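Side-chain contacts in acetylxylan esterase / glucomannan deacetylase (Cellvibrio japonicus, PDB 2WAA), which removes acetyl groups from plant cell wall polysaccharides, deacetylating xylan and glucomannan with equal efficiency: residues A[62-67]-A[156-161]; A[140-145]-A[320-325]; A[247-252]-A[292-297]. One frame throughout, in Å; residues are numbered along the deposited sequence.

Interaction 1: residues A[62-67]-A[156-161]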
loop_
_atom_site.group_PDB
_atom_site.type_symbol
_atom_site.label_atom_id
_atom_site.label_comp_id
_atom_site.label_asym_id
_atom_site.label_seq_id
_atom_site.Cartn_x
_atom_site.Cartn_y
_atom_site.Cartn_z
ATOM N N ASN A 62 -5.075 15.958 -6.566
ATOM C CA ASN A 62 -4.171 16.019 -5.435
ATOM C C ASN A 62 -3.416 14.690 -5.241
ATOM O O ASN A 62 -2.963 14.386 -4.129
ATOM C CB ASN A 62 -5.042 16.338 -4.202
ATOM C CG ASN A 62 -4.247 16.870 -3.030
ATOM O OD1 ASN A 62 -3.162 17.404 -3.201
ATOM N ND2 ASN A 62 -4.838 16.776 -1.813
ATOM N N SER A 63 -3.325 13.900 -6.309
ATOM C CA SER A 63 -2.732 12.537 -6.250
ATOM C C SER A 63 -1.378 12.455 -6.995
ATOM O O SER A 63 -1.193 13.041 -8.068
ATOM C CB SER A 63 -3.675 11.496 -6.864
ATOM O OG SER A 63 -4.961 11.545 -6.263
ATOM N N TRP A 64 -0.439 11.690 -6.441
ATOM C CA TRP A 64 0.877 11.587 -7.054
ATOM C C TRP A 64 1.164 10.157 -7.463
ATOM O O TRP A 64 0.755 9.175 -6.777
ATOM C CB TRP A 64 1.979 12.002 -6.051
ATOM C CG TRP A 64 1.974 13.522 -5.744
ATOM C CD1 TRP A 64 1.143 14.210 -4.881
ATOM C CD2 TRP A 64 2.870 14.504 -6.308
ATOM N NE1 TRP A 64 1.487 15.543 -4.873
ATOM C CE2 TRP A 64 2.538 15.753 -5.733
ATOM C CE3 TRP A 64 3.956 14.430 -7.206
ATOM C CZ2 TRP A 64 3.214 16.933 -6.068
ATOM C CZ3 TRP A 64 4.650 15.595 -7.533
ATOM C CH2 TRP A 64 4.272 16.842 -6.971
ATOM N N ILE A 65 1.911 10.037 -8.548
ATOM C CA ILE A 65 2.436 8.751 -8.971
ATOM C C ILE A 65 3.952 8.875 -9.209
ATOM O O ILE A 65 4.473 9.984 -9.442
ATOM C CB ILE A 65 1.760 8.280 -10.274
ATOM C CG1 ILE A 65 2.033 9.302 -11.417
ATOM C CG2 ILE A 65 0.226 8.036 -10.022
ATOM C CD1 ILE A 65 1.587 8.828 -12.797
ATOM N N ASP A 66 4.643 7.726 -9.133
ATOM C CA ASP A 66 6.013 7.596 -9.655
ATOM C C ASP A 66 5.970 6.844 -10.981
ATOM O O ASP A 66 5.179 5.922 -11.151
ATOM C CB ASP A 66 6.909 6.769 -8.705
ATOM C CG ASP A 66 7.450 7.618 -7.517
ATOM O OD1 ASP A 66 7.754 8.808 -7.717
ATOM O OD2 ASP A 66 7.600 7.067 -6.408
ATOM N N VAL A 67 6.816 7.262 -11.918
ATOM C CA VAL A 67 6.920 6.569 -13.198
ATOM C C VAL A 67 8.393 6.152 -13.272
ATOM O O VAL A 67 9.272 6.961 -13.055
ATOM C CB VAL A 67 6.605 7.495 -14.394
ATOM C CG1 VAL A 67 6.833 6.695 -15.742
ATOM C CG2 VAL A 67 5.135 7.972 -14.329
ATOM N N LYS A 156 3.678 20.425 4.846
ATOM C CA LYS A 156 3.281 19.082 4.437
ATOM C C LYS A 156 2.257 19.179 3.299
ATOM O O LYS A 156 1.317 20.008 3.334
ATOM C CB LYS A 156 2.668 18.353 5.627
ATOM C CG LYS A 156 2.379 16.893 5.418
ATOM C CD LYS A 156 1.572 16.421 6.607
ATOM C CE LYS A 156 2.136 15.215 7.113
ATOM N NZ LYS A 156 1.766 14.999 8.541
ATOM N N ASN A 157 2.419 18.335 2.288
ATOM C CA ASN A 157 1.446 18.258 1.228
ATOM C C ASN A 157 1.506 16.831 0.647
ATOM O O ASN A 157 2.314 16.035 1.100
ATOM C CB ASN A 157 1.759 19.322 0.178
ATOM C CG ASN A 157 3.058 19.036 -0.569
ATOM O OD1 ASN A 157 3.038 18.331 -1.568
ATOM N ND2 ASN A 157 4.168 19.609 -0.117
ATOM N N THR A 158 0.647 16.503 -0.314
ATOM C CA THR A 158 0.502 15.101 -0.693
ATOM C C THR A 158 1.755 14.555 -1.406
ATOM O O THR A 158 1.910 13.332 -1.531
ATOM C CB THR A 158 -0.744 14.823 -1.576
ATOM O OG1 THR A 158 -0.713 15.702 -2.712
ATOM C CG2 THR A 158 -2.012 15.095 -0.755
ATOM N N ARG A 159 2.670 15.437 -1.828
ATOM C CA ARG A 159 3.955 15.004 -2.371
ATOM C C ARG A 159 4.840 14.301 -1.341
ATOM O O ARG A 159 5.701 13.495 -1.695
ATOM C CB ARG A 159 4.712 16.212 -2.981
ATOM C CG ARG A 159 5.880 15.762 -3.895
ATOM C CD ARG A 159 6.909 16.896 -4.058
ATOM N NE ARG A 159 7.367 17.344 -2.732
ATOM C CZ ARG A 159 8.168 16.656 -1.930
ATOM N NH1 ARG A 159 8.654 15.492 -2.303
ATOM N NH2 ARG A 159 8.497 17.149 -0.719
ATOM N N TRP A 160 4.590 14.553 -0.062
ATOM C CA TRP A 160 5.383 13.938 0.972
ATOM C C TRP A 160 5.200 12.420 1.088
ATOM O O TRP A 160 5.991 11.768 1.766
ATOM C CB TRP A 160 5.035 14.579 2.313
ATOM C CG TRP A 160 5.661 15.929 2.534
ATOM C CD1 TRP A 160 6.047 16.866 1.580
ATOM C CD2 TRP A 160 5.927 16.521 3.803
ATOM N NE1 TRP A 160 6.571 17.976 2.199
ATOM C CE2 TRP A 160 6.493 17.805 3.560
ATOM C CE3 TRP A 160 5.719 16.099 5.120
ATOM C CZ2 TRP A 160 6.896 18.658 4.596
ATOM C CZ3 TRP A 160 6.124 16.937 6.155
ATOM C CH2 TRP A 160 6.691 18.207 5.889
ATOM N N TRP A 161 4.153 11.858 0.483
ATOM C CA TRP A 161 3.952 10.416 0.574
ATOM C C TRP A 161 4.847 9.631 -0.404
ATOM O O TRP A 161 4.999 10.012 -1.567
ATOM C CB TRP A 161 2.486 10.069 0.254
ATOM C CG TRP A 161 1.520 10.190 1.408
ATOM C CD1 TRP A 161 0.784 9.168 1.939
ATOM C CD2 TRP A 161 1.122 11.381 2.125
ATOM N NE1 TRP A 161 -0.019 9.631 2.959
ATOM C CE2 TRP A 161 0.154 10.975 3.095
ATOM C CE3 TRP A 161 1.481 12.740 2.050
ATOM C CZ2 TRP A 161 -0.445 11.865 3.989
ATOM C CZ3 TRP A 161 0.855 13.649 2.934
ATOM C CH2 TRP A 161 -0.074 13.192 3.905
HETATM O O HOH W 1 -1.208 18.477 -1.501
HETATM O O HOH W 2 0.941 18.174 -3.514
#
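Asn62, Trp64, Thr158 and Arg159 meet where the CE2 N-terminal beta domain abuts the SGNH-hydrolase domain. Strand 63-69 supplies one side. An Asx turn leading into a short 3-10 segment supplies the other, with Asn157 OD1 accepting from Arg159 N at 2.9 Å.

The polar centre is the hydroxyl of Thr158. Its OG1 lies between its own backbone N and carbonyl carbon (chi1 54°), which turns it to the strand. There it is 3.0 Å from Asn62 O and equally 3.0 Å from Asn62 OD1. One proton cannot serve both acceptors fully. With CG beside the carbonyl carbon, and the amide turned so that OD1 faces the same way as O, both oxygens of Asn62 reach the hydroxyl. The methyl CG2 of Thr158 packs alongside the Asn62 amide, nearest to ND2. A water donates to Asn62 OD1 and accepts from Thr158 N, bridging the segments again.

The indole of Trp64 is gripped at an edge and on a face. Thr158 OG1 lies in the ring plane near NE1, but that bond is weak, with an N-H...O angle of only 121°. A second water, also in the plane, accepts from Trp64 NE1 at 3.0 Å and donates to Asn157 OD1.

Arg159 works mainly through its aliphatic part. CB and CG lie over one face of the Trp64 indole, CB nearest the bond between CE2 and CZ2. The chain then bends at chi3 and carries the guanidinium away, its plane nearly perpendicular to the indole, to a salt bridge with Glu154. Arg104 also packs on Trp64. The CH-pi contact falls on the six-membered ring: Arg159 CG sits 3.6 Å from the centroid of that ring of Trp64, 11° off its normal.

Interaction 2: residues A[140-145]-A[320-325]. With ACT (acetate ion), chain C.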
loop_
_atom_site.group_PDB
_atom_site.type_symbol
_atom_site.label_atom_id
_atom_site.label_comp_id
_atom_site.label_asym_id
_atom_site.label_seq_id
_atom_site.Cartn_x
_atom_site.Cartn_y
_atom_site.Cartn_z
ATOM N N ASP A 140 -2.131 2.049 9.276
ATOM C CA ASP A 140 -2.483 3.455 9.235
ATOM C C ASP A 140 -1.466 4.225 8.377
ATOM O O ASP A 140 -0.873 3.648 7.481
ATOM C CB ASP A 140 -2.569 3.971 10.685
ATOM C CG ASP A 140 -1.282 3.707 11.503
ATOM O OD1 ASP A 140 -0.128 3.743 10.967
ATOM O OD2 ASP A 140 -1.426 3.438 12.726
ATOM N N SER A 141 -1.266 5.521 8.630
ATOM C CA SER A 141 -0.457 6.326 7.701
ATOM C C SER A 141 0.996 5.898 7.595
ATOM O O SER A 141 1.615 6.177 6.562
ATOM C CB SER A 141 -0.448 7.853 8.059
ATOM O OG SER A 141 0.275 8.018 9.269
ATOM N N VAL A 142 1.552 5.259 8.635
ATOM C CA VAL A 142 2.940 4.788 8.538
ATOM C C VAL A 142 3.012 3.714 7.400
ATOM O O VAL A 142 3.887 3.754 6.544
ATOM C CB VAL A 142 3.418 4.201 9.859
ATOM C CG1 VAL A 142 4.879 3.700 9.704
ATOM C CG2 VAL A 142 3.313 5.295 10.985
ATOM N N THR A 143 2.067 2.789 7.404
ATOM C CA THR A 143 1.981 1.774 6.342
ATOM C C THR A 143 1.730 2.460 4.991
ATOM O O THR A 143 2.209 1.983 3.933
ATOM C CB THR A 143 0.906 0.711 6.671
ATOM O OG1 THR A 143 1.272 -0.012 7.856
ATOM C CG2 THR A 143 0.699 -0.315 5.508
ATOM N N CYS A 144 0.985 3.577 5.007
ATOM C CA CYS A 144 0.683 4.299 3.785
ATOM C C CYS A 144 1.858 5.146 3.277
ATOM O O CYS A 144 1.731 5.731 2.234
ATOM C CB CYS A 144 -0.494 5.267 3.983
ATOM S SG CYS A 144 -2.039 4.513 3.928
ATOM N N GLY A 145 2.936 5.274 4.038
ATOM C CA GLY A 145 4.136 5.990 3.601
ATOM C C GLY A 145 4.063 7.492 3.800
ATOM O O GLY A 145 4.773 8.244 3.135
ATOM N N ASP A 320 14.736 7.335 6.495
ATOM C CA ASP A 320 15.733 6.394 7.042
ATOM C C ASP A 320 15.158 5.472 8.140
ATOM O O ASP A 320 15.586 4.337 8.297
ATOM C CB ASP A 320 16.943 7.147 7.580
ATOM C CG ASP A 320 17.774 7.733 6.462
ATOM O OD1 ASP A 320 17.675 7.241 5.303
ATOM O OD2 ASP A 320 18.529 8.689 6.745
ATOM N N GLN A 321 14.206 5.989 8.913
ATOM C CA GLN A 321 13.520 5.162 9.890
ATOM C C GLN A 321 12.707 4.031 9.227
ATOM O O GLN A 321 12.683 2.898 9.720
ATOM C CB GLN A 321 12.653 6.020 10.785
ATOM C CG GLN A 321 13.557 6.847 11.750
ATOM C CD GLN A 321 12.881 8.030 12.376
ATOM O OE1 GLN A 321 11.665 8.249 12.231
ATOM N NE2 GLN A 321 13.678 8.835 13.082
ATOM N N HIS A 322 12.011 4.331 8.136
ATOM C CA HIS A 322 11.330 3.250 7.394
ATOM C C HIS A 322 12.312 2.166 6.946
ATOM O O HIS A 322 12.007 0.992 6.974
ATOM C CB HIS A 322 10.597 3.816 6.181
ATOM C CG HIS A 322 9.213 4.297 6.490
ATOM N ND1 HIS A 322 8.088 3.526 6.278
ATOM C CD2 HIS A 322 8.777 5.476 7.009
ATOM C CE1 HIS A 322 7.011 4.198 6.668
ATOM N NE2 HIS A 322 7.399 5.392 7.115
ATOM N N ALA A 323 13.501 2.568 6.482
ATOM C CA ALA A 323 14.518 1.583 6.107
ATOM C C ALA A 323 14.916 0.745 7.324
ATOM O O ALA A 323 15.022 -0.485 7.231
ATOM C CB ALA A 323 15.753 2.309 5.502
ATOM N N ALA A 324 15.056 1.409 8.476
ATOM C CA ALA A 324 15.393 0.685 9.718
ATOM C C ALA A 324 14.276 -0.294 10.077
ATOM O O ALA A 324 14.541 -1.421 10.523
ATOM C CB ALA A 324 15.663 1.651 10.862
ATOM N N MET A 325 13.013 0.137 9.890
ATOM C CA MET A 325 11.896 -0.669 10.259
ATOM C C MET A 325 11.876 -1.968 9.412
ATOM O O MET A 325 11.621 -3.054 9.923
ATOM C CB MET A 325 10.576 0.125 10.046
ATOM C CG MET A 325 10.372 1.266 11.042
ATOM S SD MET A 325 8.924 2.248 10.542
ATOM C CE MET A 325 7.673 1.046 10.542
HETATM C C ACT C . -1.430 8.001 11.422
HETATM O O ACT C . -1.391 9.277 11.312
HETATM O OXT ACT C . -2.277 7.423 10.701
HETATM C CH3 ACT C . -0.533 7.212 12.338
#
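A backbone oxygen of the nucleophile loop meets a carbon of a histidine ring: Val142 O lies 3.2 Å from His322 CE1. The oxygen approaches at the ring edge, in the plane of the imidazole. No conventional hydrogen bond joins the two segments, and the remaining contacts are made by a valine methyl. Val142 O also accepts from Gly145 N, closing a type I turn. The same oxygen thus serves the turn and faces the helix.

The side chain of Val142 adds to this. Val142 CG1, anti to its own N (chi1 179°), comes to 3.7 Å from His322 CE1. The same methyl meets the end of Met325, whose chain bends at chi3 to bring CE within 3.9 Å of Val142 CG1. His322 and Met325 lie about one helical turn apart on helix 319-337 and both point to the loop. ND1 of His322, the ring atom next to CE1, is hydrogen-bonded to Tyr167 N, and this bond limits rotation of the ring. The Tyr167 side chain also touches Val142 and Met325.

The loop is the Gly-Asp-Ser block of the SGNH/GDSL fold and carries Ser141, inferred to be the catalytic nucleophile. Asp140 shapes it through an Asx turn: Asp140 OD1 accepts from Val142 N at 3.2 Å on its anti side, 19° out of the carboxylate plane.

An acetate, probably from the crystallisation liquor, lies beside Ser141. Its OXT accepts from Ser141 N at 3.0 Å. The ion is also hydrogen-bonded to Gly186 N and Asn236 ND2, both inferred transition-state stabilisers, as in an oxyanion hole, and to His316 NE2. Further along the loop, Cys144 SG forms a disulfide with Cys183 SG, tying the loop to the end of strand 177-183.

Interaction 3: residues A[247-252]-A[292-297]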
loop_
_atom_site.group_PDB
_atom_site.type_symbol
_atom_site.label_atom_id
_atom_site.label_comp_id
_atom_site.label_asym_id
_atom_site.label_seq_id
_atom_site.Cartn_x
_atom_site.Cartn_y
_atom_site.Cartn_z
ATOM N N THR A 247 -12.590 -4.199 25.301
ATOM C CA THR A 247 -13.209 -3.788 24.058
ATOM C C THR A 247 -12.210 -3.949 22.889
ATOM O O THR A 247 -12.507 -4.508 21.826
ATOM C CB THR A 247 -13.598 -2.307 24.105
ATOM O OG1 THR A 247 -14.572 -2.076 25.136
ATOM C CG2 THR A 247 -14.180 -1.860 22.765
ATOM N N TYR A 248 -11.010 -3.467 23.110
ATOM C CA TYR A 248 -10.011 -3.542 22.059
ATOM C C TYR A 248 -9.638 -4.993 21.729
ATOM O O TYR A 248 -9.570 -5.388 20.550
ATOM C CB TYR A 248 -8.783 -2.764 22.476
ATOM C CG TYR A 248 -7.954 -2.381 21.279
ATOM C CD1 TYR A 248 -8.247 -1.216 20.581
ATOM C CD2 TYR A 248 -6.882 -3.175 20.867
ATOM C CE1 TYR A 248 -7.483 -0.823 19.475
ATOM C CE2 TYR A 248 -6.087 -2.790 19.776
ATOM C CZ TYR A 248 -6.418 -1.615 19.087
ATOM O OH TYR A 248 -5.693 -1.206 18.006
ATOM N N ILE A 249 -9.384 -5.791 22.757
ATOM C CA ILE A 249 -8.958 -7.167 22.521
ATOM C C ILE A 249 -10.084 -7.943 21.859
ATOM O O ILE A 249 -9.858 -8.745 20.929
ATOM C CB ILE A 249 -8.497 -7.855 23.820
ATOM C CG1 ILE A 249 -7.163 -7.223 24.313
ATOM C CG2 ILE A 249 -8.389 -9.411 23.630
ATOM C CD1 ILE A 249 -6.776 -7.713 25.713
ATOM N N ASN A 250 -11.320 -7.714 22.291
ATOM C CA ASN A 250 -12.401 -8.440 21.653
ATOM C C ASN A 250 -12.572 -8.036 20.187
ATOM O O ASN A 250 -12.857 -8.892 19.340
ATOM C CB ASN A 250 -13.711 -8.274 22.425
ATOM C CG ASN A 250 -13.689 -9.036 23.733
ATOM O OD1 ASN A 250 -12.942 -10.033 23.897
ATOM N ND2 ASN A 250 -14.530 -8.609 24.657
ATOM N N THR A 251 -12.389 -6.761 19.861
ATOM C CA THR A 251 -12.505 -6.437 18.456
ATOM C C THR A 251 -11.299 -6.850 17.635
ATOM O O THR A 251 -11.486 -7.279 16.498
ATOM C CB THR A 251 -13.202 -5.068 18.116
ATOM O OG1 THR A 251 -12.531 -4.345 17.065
ATOM C CG2 THR A 251 -13.404 -4.237 19.336
ATOM N N TYR A 252 -10.103 -6.843 18.228
ATOM C CA TYR A 252 -8.949 -7.305 17.477
ATOM C C TYR A 252 -9.114 -8.802 17.211
ATOM O O TYR A 252 -8.850 -9.287 16.106
ATOM C CB TYR A 252 -7.646 -7.040 18.226
ATOM C CG TYR A 252 -6.466 -6.723 17.324
ATOM C CD1 TYR A 252 -6.479 -7.064 15.965
ATOM C CD2 TYR A 252 -5.367 -6.048 17.824
ATOM C CE1 TYR A 252 -5.361 -6.770 15.116
ATOM C CE2 TYR A 252 -4.236 -5.771 17.001
ATOM C CZ TYR A 252 -4.255 -6.125 15.660
ATOM O OH TYR A 252 -3.177 -5.783 14.891
ATOM N N ARG A 292 -3.715 -12.767 20.863
ATOM C CA ARG A 292 -3.203 -14.038 20.387
ATOM C C ARG A 292 -3.620 -15.180 21.327
ATOM O O ARG A 292 -3.932 -16.284 20.885
ATOM C CB ARG A 292 -1.688 -13.967 20.177
ATOM C CG ARG A 292 -1.308 -12.931 19.114
ATOM C CD ARG A 292 0.190 -12.894 18.791
ATOM N NE ARG A 292 0.721 -14.220 18.516
ATOM C CZ ARG A 292 1.316 -14.981 19.421
ATOM N NH1 ARG A 292 1.473 -14.527 20.651
ATOM N NH2 ARG A 292 1.754 -16.187 19.100
ATOM N N GLN A 293 -3.599 -14.916 22.626
ATOM C CA GLN A 293 -4.030 -15.937 23.582
ATOM C C GLN A 293 -5.484 -16.355 23.325
ATOM O O GLN A 293 -5.801 -17.560 23.252
ATOM C CB GLN A 293 -3.790 -15.457 25.030
ATOM C CG GLN A 293 -4.341 -16.447 26.065
ATOM C CD GLN A 293 -3.679 -16.296 27.421
ATOM O OE1 GLN A 293 -2.456 -16.134 27.512
ATOM N NE2 GLN A 293 -4.474 -16.376 28.484
ATOM N N GLN A 294 -6.363 -15.382 23.127
ATOM C CA GLN A 294 -7.769 -15.682 22.818
ATOM C C GLN A 294 -7.974 -16.370 21.475
ATOM O O GLN A 294 -8.850 -17.226 21.352
ATOM C CB GLN A 294 -8.630 -14.433 22.840
ATOM C CG GLN A 294 -8.598 -13.730 24.181
ATOM C CD GLN A 294 -9.687 -12.713 24.322
ATOM O OE1 GLN A 294 -10.386 -12.387 23.348
ATOM N NE2 GLN A 294 -9.841 -12.189 25.537
ATOM N N LEU A 295 -7.174 -15.999 20.479
ATOM C CA LEU A 295 -7.273 -16.619 19.156
ATOM C C LEU A 295 -6.929 -18.113 19.154
ATOM O O LEU A 295 -7.577 -18.900 18.462
ATOM C CB LEU A 295 -6.358 -15.923 18.147
ATOM C CG LEU A 295 -6.886 -14.563 17.683
ATOM C CD1 LEU A 295 -5.760 -13.778 17.024
ATOM C CD2 LEU A 295 -8.150 -14.658 16.767
ATOM N N HIS A 296 -5.903 -18.478 19.921
ATOM C CA HIS A 296 -5.395 -19.840 20.017
ATOM C C HIS A 296 -5.130 -20.404 18.636
ATOM O O HIS A 296 -5.591 -21.506 18.284
ATOM C CB HIS A 296 -6.358 -20.773 20.776
ATOM C CG HIS A 296 -5.712 -22.056 21.207
ATOM N ND1 HIS A 296 -4.963 -22.160 22.361
ATOM C CD2 HIS A 296 -5.669 -23.278 20.621
ATOM C CE1 HIS A 296 -4.493 -23.393 22.474
ATOM N NE2 HIS A 296 -4.916 -24.095 21.437
ATOM N N SER A 297 -4.379 -19.651 17.842
ATOM C CA SER A 297 -4.179 -20.021 16.448
ATOM C C SER A 297 -2.715 -20.284 16.204
ATOM O O SER A 297 -1.885 -19.489 16.606
ATOM C CB SER A 297 -4.616 -18.869 15.547
ATOM O OG SER A 297 -4.301 -19.159 14.198
#
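The side chains of Ile249 and Gln294 run nearly perpendicular to each other, the branch methyl of one against the terminal amide of the other. Ile249 CG2 is 3.6 Å from Gln294 CD and also 3.6 Å from Gln294 OE1. NE2 of Gln294 is only slightly farther from the methyl, so the whole amide group rests on it. CG2 of Ile249 is anti to its backbone N, beside the carbonyl carbon, while Gln294 is extended beyond CG and reaches across to the other helix. The closest CA atoms of the two segments, those of Ile249 and Gln294, are 8.6 Å apart.

Asn250 comes in from the more exposed side. It starts out away from the other helix, yet its amide comes back to it. The two amide planes are 35° apart, and the side chains meet oxygen to oxygen, Asn250 OD1 lying 3.5 Å from Gln294 OE1. No hydrogen bond joins the two segments. Gln294 OE1 does have a weak bond from outside, with Thr253 OG1.

This is helix-helix packing away from the annotated sites. Leu295 continues it by lying on Thr253, Val256 and Arg257. Helix 245-262 links strands 228-231 and 267-270, and helix 278-295 links 267-270 to 300-302. They belong to neighbouring beta-alpha-beta crossovers of the parallel sheet, and Tyr252 and Arg292 both touch Leu270 on the strand they share.

In the fold
Interaction 1 joins the N-terminal beta domain to the hydrolase domain; interactions 2 and 3 lie wholly within the latter. The centres of 1 and 2 are about 16 Å apart, and the two touch directly: Trp161 CD1 packs against Cys144 O at 3.6 Å. Their segments alternate along the chain. The loop region between strand 133-139 and helix 167-174 serves both, so the domain junction and the nucleophile loop are close neighbours. Interaction 3 falls between the two segments of interaction 2 in sequence. Its centre is about 25 Å from that of interaction 2 and about 36 Å from that of interaction 1. Interactions 1 and 3 lie on opposite sides of the chain's centre.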